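Local coordinates for protein (S)-2-haloacid dehalogenase 4A (Burkholderia cepacia, PDB 2NO4) that catalyses the hydrolytic dehalogenation of small (S)-2-haloalkanoic acids to (R)-2-hydroxyalkanoic acids, inverting the configuration at the carbon that bears the halogen, at residues B[42-45]-B[46-50]; B[111-114]-B[115-119]; B[159-163]-B[164-168]. All coordinates share one frame; numbering follows the deposited sequence.

Contact 1: B[42-45]-B[46-50]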
ATOM      1  N   SER B  42      12.018  13.206  14.562  1.00 27.48           N
ATOM      2  CA  SER B  42      11.175  12.611  13.509  1.00 29.37           C
ATOM      3  C   SER B  42      11.368  11.119  13.307  1.00 26.47           C
ATOM      4  O   SER B  42      10.711  10.548  12.437  1.00 26.76           O
ATOM      5  CB  SER B  42      11.474  13.267  12.160  1.00 30.62           C
ATOM      6  OG  SER B  42      10.833  14.518  12.156  1.00 37.25           O
ATOM      7  N   ALA B  43      12.282  10.530  14.071  1.00 25.03           N
ATOM      8  CA  ALA B  43      12.757   9.169  13.852  1.00 23.97           C
ATOM      9  C   ALA B  43      11.584   8.215  13.715  1.00 23.05           C
ATOM     10  O   ALA B  43      11.488   7.520  12.729  1.00 22.74           O
ATOM     11  CB  ALA B  43      13.723   8.724  14.989  1.00 23.62           C
ATOM     12  N   GLU B  44      10.669   8.203  14.677  1.00 25.33           N
ATOM     13  CA  GLU B  44       9.533   7.258  14.585  1.00 26.81           C
ATOM     14  C   GLU B  44       8.603   7.512  13.362  1.00 24.71           C
ATOM     15  O   GLU B  44       8.244   6.558  12.658  1.00 21.60           O
ATOM     16  CB  GLU B  44       8.739   7.165  15.918  1.00 30.01           C
ATOM     17  CG  GLU B  44       7.522   6.208  15.856  1.00 33.79           C
ATOM     18  CD  GLU B  44       7.892   4.765  15.417  1.00 40.95           C
ATOM     19  OE1 GLU B  44       9.006   4.285  15.768  1.00 41.84           O
ATOM     20  OE2 GLU B  44       7.078   4.118  14.697  1.00 42.70           O
ATOM     21  N   ALA B  45       8.243   8.777  13.104  1.00 21.05           N
ATOM     22  CA  ALA B  45       7.409   9.107  11.966  1.00 22.67           C
ATOM     23  C   ALA B  45       8.137   8.769  10.637  1.00 24.17           C
ATOM     24  O   ALA B  45       7.511   8.243   9.693  1.00 23.20           O
ATOM     25  CB  ALA B  45       6.957  10.593  12.026  1.00 22.24           C
ATOM     26  N   LEU B  46       9.446   9.040  10.592  1.00 22.49           N
ATOM     27  CA  LEU B  46      10.304   8.655   9.458  1.00 22.41           C
ATOM     28  C   LEU B  46      10.287   7.137   9.237  1.00 22.35           C
ATOM     29  O   LEU B  46      10.061   6.676   8.124  1.00 22.09           O
ATOM     30  CB  LEU B  46      11.765   9.062   9.675  1.00 24.09           C
ATOM     31  CG  LEU B  46      12.704   8.660   8.513  1.00 23.36           C
ATOM     32  CD1 LEU B  46      12.733   9.762   7.477  1.00 25.87           C
ATOM     33  CD2 LEU B  46      14.100   8.413   9.012  1.00 20.64           C
ATOM     34  N   SER B  47      10.532   6.392  10.313  1.00 22.64           N
ATOM     35  CA  SER B  47      10.497   4.930  10.285  1.00 22.79           C
ATOM     36  C   SER B  47       9.173   4.389   9.726  1.00 23.97           C
ATOM     37  O   SER B  47       9.189   3.488   8.897  1.00 22.89           O
ATOM     38  CB  SER B  47      10.772   4.371  11.677  1.00 25.20           C
ATOM     39  OG  SER B  47      10.969   2.971  11.606  1.00 26.94           O
ATOM     40  N   MET B  48       8.043   4.924  10.201  1.00 23.92           N
ATOM     41  CA  MET B  48       6.729   4.509   9.714  1.00 26.87           C
ATOM     42  C   MET B  48       6.516   4.824   8.223  1.00 23.28           C
ATOM     43  O   MET B  48       5.961   4.014   7.489  1.00 21.70           O
ATOM     44  CB  MET B  48       5.623   5.156  10.517  1.00 27.12           C
ATOM     45  CG  MET B  48       5.619   4.773  11.996  1.00 32.88           C
ATOM     46  SD  MET B  48       4.307   5.725  12.881  1.00 37.04           S
ATOM     47  CE  MET B  48       2.912   5.222  11.869  1.00 34.43           C
ATOM     48  N   LEU B  49       6.931   6.001   7.779  1.00 23.10           N
ATOM     49  CA  LEU B  49       6.782   6.359   6.351  1.00 22.24           C
ATOM     50  C   LEU B  49       7.673   5.512   5.453  1.00 21.84           C
ATOM     51  O   LEU B  49       7.217   5.093   4.382  1.00 23.29           O
ATOM     52  CB  LEU B  49       7.071   7.840   6.102  1.00 21.46           C
ATOM     53  CG  LEU B  49       6.859   8.367   4.672  1.00 23.96           C
ATOM     54  CD1 LEU B  49       5.429   8.182   4.117  1.00 21.50           C
ATOM     55  CD2 LEU B  49       7.220   9.852   4.695  1.00 22.57           C
ATOM     56  N   TRP B  50       8.926   5.289   5.872  1.00 20.08           N
ATOM     57  CA  TRP B  50       9.835   4.423   5.120  1.00 22.18           C
ATOM     58  C   TRP B  50       9.164   3.056   4.862  1.00 23.62           C
ATOM     59  O   TRP B  50       9.089   2.578   3.726  1.00 23.67           O
ATOM     60  CB  TRP B  50      11.128   4.240   5.899  1.00 21.67           C
ATOM     61  CG  TRP B  50      12.231   3.446   5.210  1.00 21.98           C
ATOM     62  CD1 TRP B  50      12.273   2.992   3.929  1.00 21.02           C
ATOM     63  CD2 TRP B  50      13.454   3.074   5.820  1.00 20.88           C
ATOM     64  NE1 TRP B  50      13.471   2.325   3.707  1.00 20.26           N
ATOM     65  CE2 TRP B  50      14.224   2.402   4.853  1.00 21.62           C
ATOM     66  CE3 TRP B  50      13.993   3.283   7.105  1.00 22.70           C
ATOM     67  CZ2 TRP B  50      15.499   1.883   5.139  1.00 20.23           C
ATOM     68  CZ3 TRP B  50      15.291   2.775   7.386  1.00 22.26           C
ATOM     69  CH2 TRP B  50      16.014   2.099   6.393  1.00 21.07           C
TER

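Contact 2: B[111-114]-B[115-119]. With SO4 (sulfate ion), chain M.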
ATOM      1  N   ALA B 111      15.791 -17.282  16.397  1.00 26.54           N
ATOM      2  CA  ALA B 111      16.790 -18.342  16.122  1.00 27.39           C
ATOM      3  C   ALA B 111      16.439 -19.637  16.870  1.00 26.66           C
ATOM      4  O   ALA B 111      16.428 -20.735  16.293  1.00 25.75           O
ATOM      5  CB  ALA B 111      18.222 -17.867  16.470  1.00 27.96           C
ATOM      6  N   GLU B 112      16.100 -19.487  18.144  1.00 27.22           N
ATOM      7  CA  GLU B 112      15.765 -20.620  18.962  1.00 28.47           C
ATOM      8  C   GLU B 112      14.513 -21.329  18.474  1.00 29.01           C
ATOM      9  O   GLU B 112      14.485 -22.551  18.438  1.00 28.93           O
ATOM     10  CB  GLU B 112      15.612 -20.207  20.420  1.00 29.52           C
ATOM     11  CG  GLU B 112      15.437 -21.407  21.301  1.00 32.83           C
ATOM     12  CD  GLU B 112      15.318 -21.074  22.773  1.00 35.66           C
ATOM     13  OE1 GLU B 112      15.693 -19.962  23.224  1.00 34.74           O
ATOM     14  OE2 GLU B 112      14.855 -21.974  23.486  1.00 39.93           O
ATOM     15  N   THR B 113      13.458 -20.583  18.132  1.00 29.35           N
ATOM     16  CA  THR B 113      12.256 -21.267  17.642  1.00 28.57           C
ATOM     17  C   THR B 113      12.424 -21.969  16.289  1.00 27.11           C
ATOM     18  O   THR B 113      11.987 -23.102  16.131  1.00 25.00           O
ATOM     19  CB  THR B 113      10.861 -20.530  17.895  1.00 28.96           C
ATOM     20  OG1 THR B 113      10.021 -20.552  16.725  1.00 31.87           O
ATOM     21  CG2 THR B 113      10.980 -19.212  18.513  1.00 21.32           C
ATOM     22  N   LEU B 114      13.122 -21.348  15.350  1.00 27.76           N
ATOM     23  CA  LEU B 114      13.431 -22.040  14.106  1.00 29.28           C
ATOM     24  C   LEU B 114      14.272 -23.335  14.339  1.00 30.77           C
ATOM     25  O   LEU B 114      13.963 -24.370  13.731  1.00 30.22           O
ATOM     26  CB  LEU B 114      14.005 -21.059  13.063  1.00 31.60           C
ATOM     27  CG  LEU B 114      12.845 -20.453  12.214  1.00 31.93           C
ATOM     28  CD1 LEU B 114      11.791 -19.772  13.074  1.00 33.22           C
ATOM     29  CD2 LEU B 114      13.379 -19.498  11.207  1.00 34.65           C
ATOM     30  N   GLU B 115      15.251 -23.295  15.251  1.00 28.03           N
ATOM     31  CA  GLU B 115      15.970 -24.518  15.628  1.00 28.78           C
ATOM     32  C   GLU B 115      15.054 -25.606  16.201  1.00 24.81           C
ATOM     33  O   GLU B 115      15.124 -26.732  15.791  1.00 20.27           O
ATOM     34  CB  GLU B 115      17.157 -24.244  16.561  0.50 30.42           C
ATOM     35  CG  GLU B 115      17.970 -25.524  16.955  0.50 31.31           C
ATOM     36  CD  GLU B 115      18.258 -26.471  15.763  0.50 34.23           C
ATOM     37  OE1 GLU B 115      19.012 -26.086  14.843  0.50 34.09           O
ATOM     38  OE2 GLU B 115      17.726 -27.616  15.750  0.50 36.79           O
ATOM     39  N   LYS B 116      14.133 -25.256  17.087  1.00 27.57           N
ATOM     40  CA  LYS B 116      13.184 -26.259  17.647  1.00 28.77           C
ATOM     41  C   LYS B 116      12.353 -26.891  16.528  1.00 30.33           C
ATOM     42  O   LYS B 116      12.176 -28.118  16.471  1.00 29.05           O
ATOM     43  CB  LYS B 116      12.255 -25.633  18.701  1.00 28.99           C
ATOM     44  CG  LYS B 116      12.926 -25.122  19.998  1.00 28.25           C
ATOM     45  CD  LYS B 116      11.837 -24.649  21.002  1.00 28.28           C
ATOM     46  CE  LYS B 116      12.366 -23.929  22.242  1.00 29.51           C
ATOM     47  NZ  LYS B 116      13.261 -24.858  22.964  1.00 33.73           N
ATOM     48  N   LEU B 117      11.857 -26.047  15.615  1.00 29.11           N
ATOM     49  CA  LEU B 117      11.067 -26.529  14.482  1.00 29.26           C
ATOM     50  C   LEU B 117      11.883 -27.417  13.556  1.00 30.94           C
ATOM     51  O   LEU B 117      11.383 -28.418  13.059  1.00 30.70           O
ATOM     52  CB  LEU B 117      10.473 -25.346  13.687  1.00 28.11           C
ATOM     53  CG  LEU B 117       9.380 -24.570  14.424  1.00 27.29           C
ATOM     54  CD1 LEU B 117       8.885 -23.362  13.589  1.00 27.23           C
ATOM     55  CD2 LEU B 117       8.214 -25.483  14.806  1.00 26.05           C
ATOM     56  N   LYS B 118      13.130 -27.041  13.306  1.00 32.20           N
ATOM     57  CA  LYS B 118      13.987 -27.865  12.451  1.00 37.59           C
ATOM     58  C   LYS B 118      14.275 -29.229  13.136  1.00 38.51           C
ATOM     59  O   LYS B 118      14.331 -30.263  12.458  1.00 37.22           O
ATOM     60  CB  LYS B 118      15.264 -27.109  12.144  1.00 41.32           C
ATOM     61  CG  LYS B 118      15.823 -27.298  10.745  1.00 46.30           C
ATOM     62  CD  LYS B 118      17.088 -26.419  10.616  1.00 48.63           C
ATOM     63  CE  LYS B 118      18.279 -27.194  10.059  1.00 50.60           C
ATOM     64  NZ  LYS B 118      18.465 -26.988   8.593  1.00 52.00           N
ATOM     65  N   SER B 119      14.377 -29.220  14.473  1.00 38.86           N
ATOM     66  CA  SER B 119      14.577 -30.436  15.291  1.00 40.27           C
ATOM     67  C   SER B 119      13.352 -31.342  15.256  1.00 39.59           C
ATOM     68  O   SER B 119      13.486 -32.558  15.345  1.00 42.00           O
ATOM     69  CB  SER B 119      14.949 -30.090  16.762  1.00 39.39           C
ATOM     70  OG  SER B 119      13.793 -29.938  17.631  1.00 38.57           O
TER
HETATM   71  S   SO4 M1012      13.648 -22.280  26.461  1.00 58.65           S
HETATM   72  O1  SO4 M1012      13.097 -22.288  27.820  1.00 59.18           O
HETATM   73  O2  SO4 M1012      13.280 -23.520  25.764  1.00 58.08           O
HETATM   74  O3  SO4 M1012      13.239 -21.001  25.865  1.00 59.06           O
HETATM   75  O4  SO4 M1012      15.099 -22.251  26.428  1.00 61.05           O

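Contact 3: B[159-163]-B[164-168]. With SO4 (sulfate ion), chain H.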
ATOM      1  N   ILE B 159       7.700 -10.753  -8.946  1.00 27.17           N
ATOM      2  CA  ILE B 159       6.297 -10.646  -8.568  1.00 27.42           C
ATOM      3  C   ILE B 159       6.249 -10.602  -7.028  1.00 25.51           C
ATOM      4  O   ILE B 159       6.755 -11.511  -6.380  1.00 25.56           O
ATOM      5  CB  ILE B 159       5.518 -11.905  -9.025  1.00 29.52           C
ATOM      6  CG1 ILE B 159       5.418 -11.964 -10.556  1.00 30.65           C
ATOM      7  CG2 ILE B 159       4.079 -11.906  -8.449  1.00 30.82           C
ATOM      8  CD1 ILE B 159       4.854 -13.268 -11.019  1.00 33.69           C
ATOM      9  N   TYR B 160       5.630  -9.565  -6.460  1.00 23.69           N
ATOM     10  CA  TYR B 160       5.581  -9.406  -5.002  1.00 23.32           C
ATOM     11  C   TYR B 160       4.339 -10.016  -4.356  1.00 20.71           C
ATOM     12  O   TYR B 160       3.322 -10.202  -5.012  1.00 19.68           O
ATOM     13  CB  TYR B 160       5.668  -7.919  -4.658  1.00 22.62           C
ATOM     14  CG  TYR B 160       7.064  -7.346  -4.784  1.00 24.77           C
ATOM     15  CD1 TYR B 160       7.344  -6.342  -5.706  1.00 22.88           C
ATOM     16  CD2 TYR B 160       8.102  -7.792  -3.943  1.00 21.50           C
ATOM     17  CE1 TYR B 160       8.613  -5.787  -5.776  1.00 24.74           C
ATOM     18  CE2 TYR B 160       9.360  -7.229  -4.011  1.00 23.36           C
ATOM     19  CZ  TYR B 160       9.604  -6.247  -4.923  1.00 22.93           C
ATOM     20  OH  TYR B 160      10.844  -5.716  -5.012  1.00 25.03           O
ATOM     21  N   LYS B 161       4.437 -10.320  -3.064  1.00 20.49           N
ATOM     22  CA  LYS B 161       3.269 -10.684  -2.266  1.00 19.80           C
ATOM     23  C   LYS B 161       2.282  -9.495  -2.323  1.00 20.14           C
ATOM     24  O   LYS B 161       2.726  -8.349  -2.452  1.00 20.36           O
ATOM     25  CB  LYS B 161       3.698 -10.891  -0.809  1.00 21.25           C
ATOM     26  CG  LYS B 161       4.611 -12.056  -0.563  1.00 22.30           C
ATOM     27  CD  LYS B 161       5.271 -11.834   0.800  1.00 21.64           C
ATOM     28  CE  LYS B 161       5.911 -13.089   1.334  1.00 23.70           C
ATOM     29  NZ  LYS B 161       6.360 -12.861   2.781  1.00 20.20           N
ATOM     30  N   PRO B 162       0.969  -9.751  -2.153  1.00 20.63           N
ATOM     31  CA  PRO B 162       0.307 -11.065  -1.912  1.00 20.91           C
ATOM     32  C   PRO B 162      -0.230 -11.766  -3.176  1.00 21.32           C
ATOM     33  O   PRO B 162      -1.266 -12.439  -3.112  1.00 22.56           O
ATOM     34  CB  PRO B 162      -0.876 -10.677  -1.009  1.00 21.51           C
ATOM     35  CG  PRO B 162      -1.224  -9.259  -1.410  1.00 20.92           C
ATOM     36  CD  PRO B 162      -0.002  -8.632  -2.062  1.00 21.77           C
ATOM     37  N   ASP B 163       0.423 -11.548  -4.318  1.00 20.61           N
ATOM     38  CA  ASP B 163       0.024 -12.181  -5.576  1.00 23.21           C
ATOM     39  C   ASP B 163       0.185 -13.678  -5.370  1.00 23.14           C
ATOM     40  O   ASP B 163       1.234 -14.091  -4.870  1.00 23.89           O
ATOM     41  CB  ASP B 163       0.978 -11.754  -6.702  1.00 21.21           C
ATOM     42  CG  ASP B 163       0.535 -12.247  -8.048  1.00 24.11           C
ATOM     43  OD1 ASP B 163       0.575 -13.475  -8.301  1.00 22.97           O
ATOM     44  OD2 ASP B 163       0.074 -11.413  -8.840  1.00 22.10           O
ATOM     45  N   PRO B 164      -0.849 -14.485  -5.724  1.00 24.44           N
ATOM     46  CA  PRO B 164      -0.737 -15.922  -5.440  1.00 25.77           C
ATOM     47  C   PRO B 164       0.468 -16.640  -6.084  1.00 27.15           C
ATOM     48  O   PRO B 164       0.900 -17.665  -5.543  1.00 27.55           O
ATOM     49  CB  PRO B 164      -2.060 -16.489  -5.956  1.00 24.72           C
ATOM     50  CG  PRO B 164      -2.554 -15.418  -7.025  1.00 23.24           C
ATOM     51  CD  PRO B 164      -2.143 -14.154  -6.358  1.00 22.63           C
ATOM     52  N   ARG B 165       0.994 -16.138  -7.203  1.00 25.59           N
ATOM     53  CA  ARG B 165       2.145 -16.816  -7.830  1.00 26.23           C
ATOM     54  C   ARG B 165       3.353 -16.955  -6.908  1.00 25.90           C
ATOM     55  O   ARG B 165       4.105 -17.913  -7.047  1.00 25.21           O
ATOM     56  CB  ARG B 165       2.576 -16.177  -9.168  1.00 26.87           C
ATOM     57  CG  ARG B 165       1.482 -16.193 -10.251  1.00 30.12           C
ATOM     58  CD  ARG B 165       0.992 -14.769 -10.451  1.00 34.09           C
ATOM     59  NE  ARG B 165       1.522 -14.251 -11.664  1.00 35.68           N
ATOM     60  CZ  ARG B 165       1.524 -12.993 -12.091  1.00 34.98           C
ATOM     61  NH1 ARG B 165       1.104 -11.943 -11.383  1.00 31.21           N
ATOM     62  NH2 ARG B 165       2.043 -12.809 -13.282  1.00 36.09           N
ATOM     63  N   ILE B 166       3.545 -16.017  -5.972  1.00 24.22           N
ATOM     64  CA  ILE B 166       4.656 -16.135  -5.024  1.00 25.64           C
ATOM     65  C   ILE B 166       4.492 -17.268  -3.988  1.00 24.17           C
ATOM     66  O   ILE B 166       5.471 -17.948  -3.658  1.00 23.73           O
ATOM     67  CB  ILE B 166       5.080 -14.788  -4.370  1.00 25.21           C
ATOM     68  CG1 ILE B 166       6.451 -14.967  -3.689  1.00 26.60           C
ATOM     69  CG2 ILE B 166       4.000 -14.296  -3.391  1.00 25.02           C
ATOM     70  CD1 ILE B 166       7.018 -13.684  -3.014  1.00 29.14           C
ATOM     71  N   TYR B 167       3.273 -17.465  -3.481  1.00 22.99           N
ATOM     72  CA  TYR B 167       2.961 -18.591  -2.605  1.00 24.89           C
ATOM     73  C   TYR B 167       3.073 -19.923  -3.371  1.00 24.22           C
ATOM     74  O   TYR B 167       3.549 -20.914  -2.818  1.00 26.27           O
ATOM     75  CB  TYR B 167       1.570 -18.414  -1.942  1.00 21.97           C
ATOM     76  CG  TYR B 167       1.468 -17.057  -1.243  1.00 23.33           C
ATOM     77  CD1 TYR B 167       2.269 -16.773  -0.119  1.00 20.75           C
ATOM     78  CD2 TYR B 167       0.616 -16.053  -1.728  1.00 22.48           C
ATOM     79  CE1 TYR B 167       2.212 -15.533   0.529  1.00 19.57           C
ATOM     80  CE2 TYR B 167       0.558 -14.780  -1.085  1.00 23.08           C
ATOM     81  CZ  TYR B 167       1.360 -14.548   0.052  1.00 22.07           C
ATOM     82  OH  TYR B 167       1.355 -13.333   0.704  1.00 22.16           O
ATOM     83  N   GLN B 168       2.633 -19.934  -4.633  1.00 26.42           N
ATOM     84  CA  GLN B 168       2.741 -21.115  -5.511  1.00 26.25           C
ATOM     85  C   GLN B 168       4.202 -21.494  -5.749  1.00 25.83           C
ATOM     86  O   GLN B 168       4.543 -22.673  -5.719  1.00 26.90           O
ATOM     87  CB  GLN B 168       2.028 -20.882  -6.856  1.00 28.06           C
ATOM     88  CG  GLN B 168       2.015 -22.104  -7.802  1.00 29.73           C
ATOM     89  CD  GLN B 168       1.304 -23.288  -7.181  1.00 30.04           C
ATOM     90  OE1 GLN B 168       1.886 -24.350  -7.012  1.00 36.70           O
ATOM     91  NE2 GLN B 168       0.057 -23.111  -6.825  1.00 30.92           N
TER
HETATM   92  S   SO4 H1002       8.828  -9.903   3.481  1.00 25.31           S
HETATM   93  O1  SO4 H1002       9.808 -10.699   4.184  1.00 23.09           O
HETATM   94  O2  SO4 H1002       9.439  -8.731   2.862  1.00 27.32           O
HETATM   95  O3  SO4 H1002       8.080 -10.678   2.517  1.00 23.44           O
HETATM   96  O4  SO4 H1002       7.925  -9.440   4.532  1.00 25.97           O

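Contact 1: B[42-45]-B[46-50]
S42 and L46 make the first of four backbone bonds that open helix 43-63. L46 N reaches S42 O at 2.7 Å. S47 N follows to A43 O at 2.8 Å, M48 N to E44 O at 3.0 Å and L49 N to A45 O, also at 3.0 Å. All four are i to i+4 bonds of an alpha helix. The first two are the straighter, with N-H...O angles of 169° and 168°.

The side-chain contact is between E44 and M48, one turn apart on an exposed face. E44 CG stands anti to the backbone N (chi1 179°), and the chain then bends at chi2. This brings the carboxylate over to M48. Its OE2 meets M48 CG at 3.1 Å and lies 3.7 Å from M48 SD. The two side chains cross obliquely. No side-chain hydrogen bond or salt bridge joins them.

The remaining contacts set CB atoms against carbonyl oxygens. L46 CB lies 3.3 Å from S42 O, and S47 CB sits near A43 O. Beyond the pair of segments, L46 turns to A81 and L97, and A43 and S47 turn to V32. The first turns of helix 43-63, in the helical cap of this HAD fold, thus pack on helices 30-33, 70-84 and 90-102. Farther along is R51, which binds the haloacid; the side chain of S47 is about 6 Å from that of R51.

The directional backbone bonds therefore hold the first two turns. L46 and S47 face the buried side, while on the exposed side E44 and M48 meet by van der Waals touch alone.

Contact 2: B[111-114]-B[115-119]
A111 O accepts from E115 N at 3.0 Å, the first of four i to i+4 bonds that join 111-114 to 115-119 in alpha helix 110-119. K116 N to E112 O and L117 N to T113 O are alike, and K118 N reaches L114 O at 2.8 Å. At the C-terminal end, S119 OG donates to K116 O at 2.7 Å. The helix packs against the parallel sheet of this Rossmann-like HAD fold. L114 and L117 lie on its buried side. Both touch F19 of strand 16-19 and V124 of strand 123-128, and L117 also meets W229 of helix 228-232.

E112 and K116 form an i to i+4 salt bridge on the outer side. Their chains lie side by side and point the same way. E112 is extended beyond CG, and CG is anti to its own N (chi1 -173°). K116 runs straight until a bend at chi4 turns NZ to the carboxylate. The bridge is long, K116 NZ to E112 OE2 3.3 Å, and weak as a hydrogen bond. K116 also makes a cation-pi contact with W229.

A sulfate, probably from the crystallisation liquor, shares the lysine. K116 NZ donates to sulfate O2 at 3.1 Å.

Contact 3: B[159-163]-B[164-168]
D163 OD2 forms a salt bridge with R165 NH1 at 2.8 Å. NH1 comes from above the carboxylate plane, while OD2 lies in the guanidinium plane. The two planes are 45° apart. I159 CD1 covers one guanidinium face, 3.4 Å above its plane and over the centre. D163 is also the N-cap residue of helix 164-174. It takes R165 N on OD1, a less certain bond because the position of OD1 is less sure. I166 N bonds to D163 O at 3.2 Å.

Next come K161 and Y167, both thought important for catalysis. Y167 OH lies 3.7 Å from K161 CB, and the two side chains cross at about a right angle. P162 O meets the Y167 ring at its edge, and I166 CG2 touches K161 CG.

K161, extended beyond CG, carries NZ to sulfate O3 at 2.8 Å. NZ also bridges to D190 and the nucleophile D20, and Y167 OH bonds to D190. The sulfate also binds A21, Y22, S128 and N129, residues of the haloacid site.

The loop follows strand 150-153. I166 and Y167 pack on L127 of strand 123-128, Y167 meets helix 188-197, and P162 touches W59 of helix 43-63 and L63 of the second subunit.

How the contacts relate
From the N terminus the three contacts come in series. None nests in or crosses another, and none closes a long loop, since each joins neighbouring segments. Contact 1 opens helix 43-63 in the helical part of the fold. Contact 2 lies on helix 110-119, just before strand 123-128, on the opposite side of the chain's centre. Contact 3 joins the loop after strand 150-153 to helix 164-174 and lies at the active site. It touches neither of the others. Helix 43-63 links contacts 1 and 3, because its later residues meet Y160 and P162. Strand 123-128 links contacts 2 and 3, touching side chains of both.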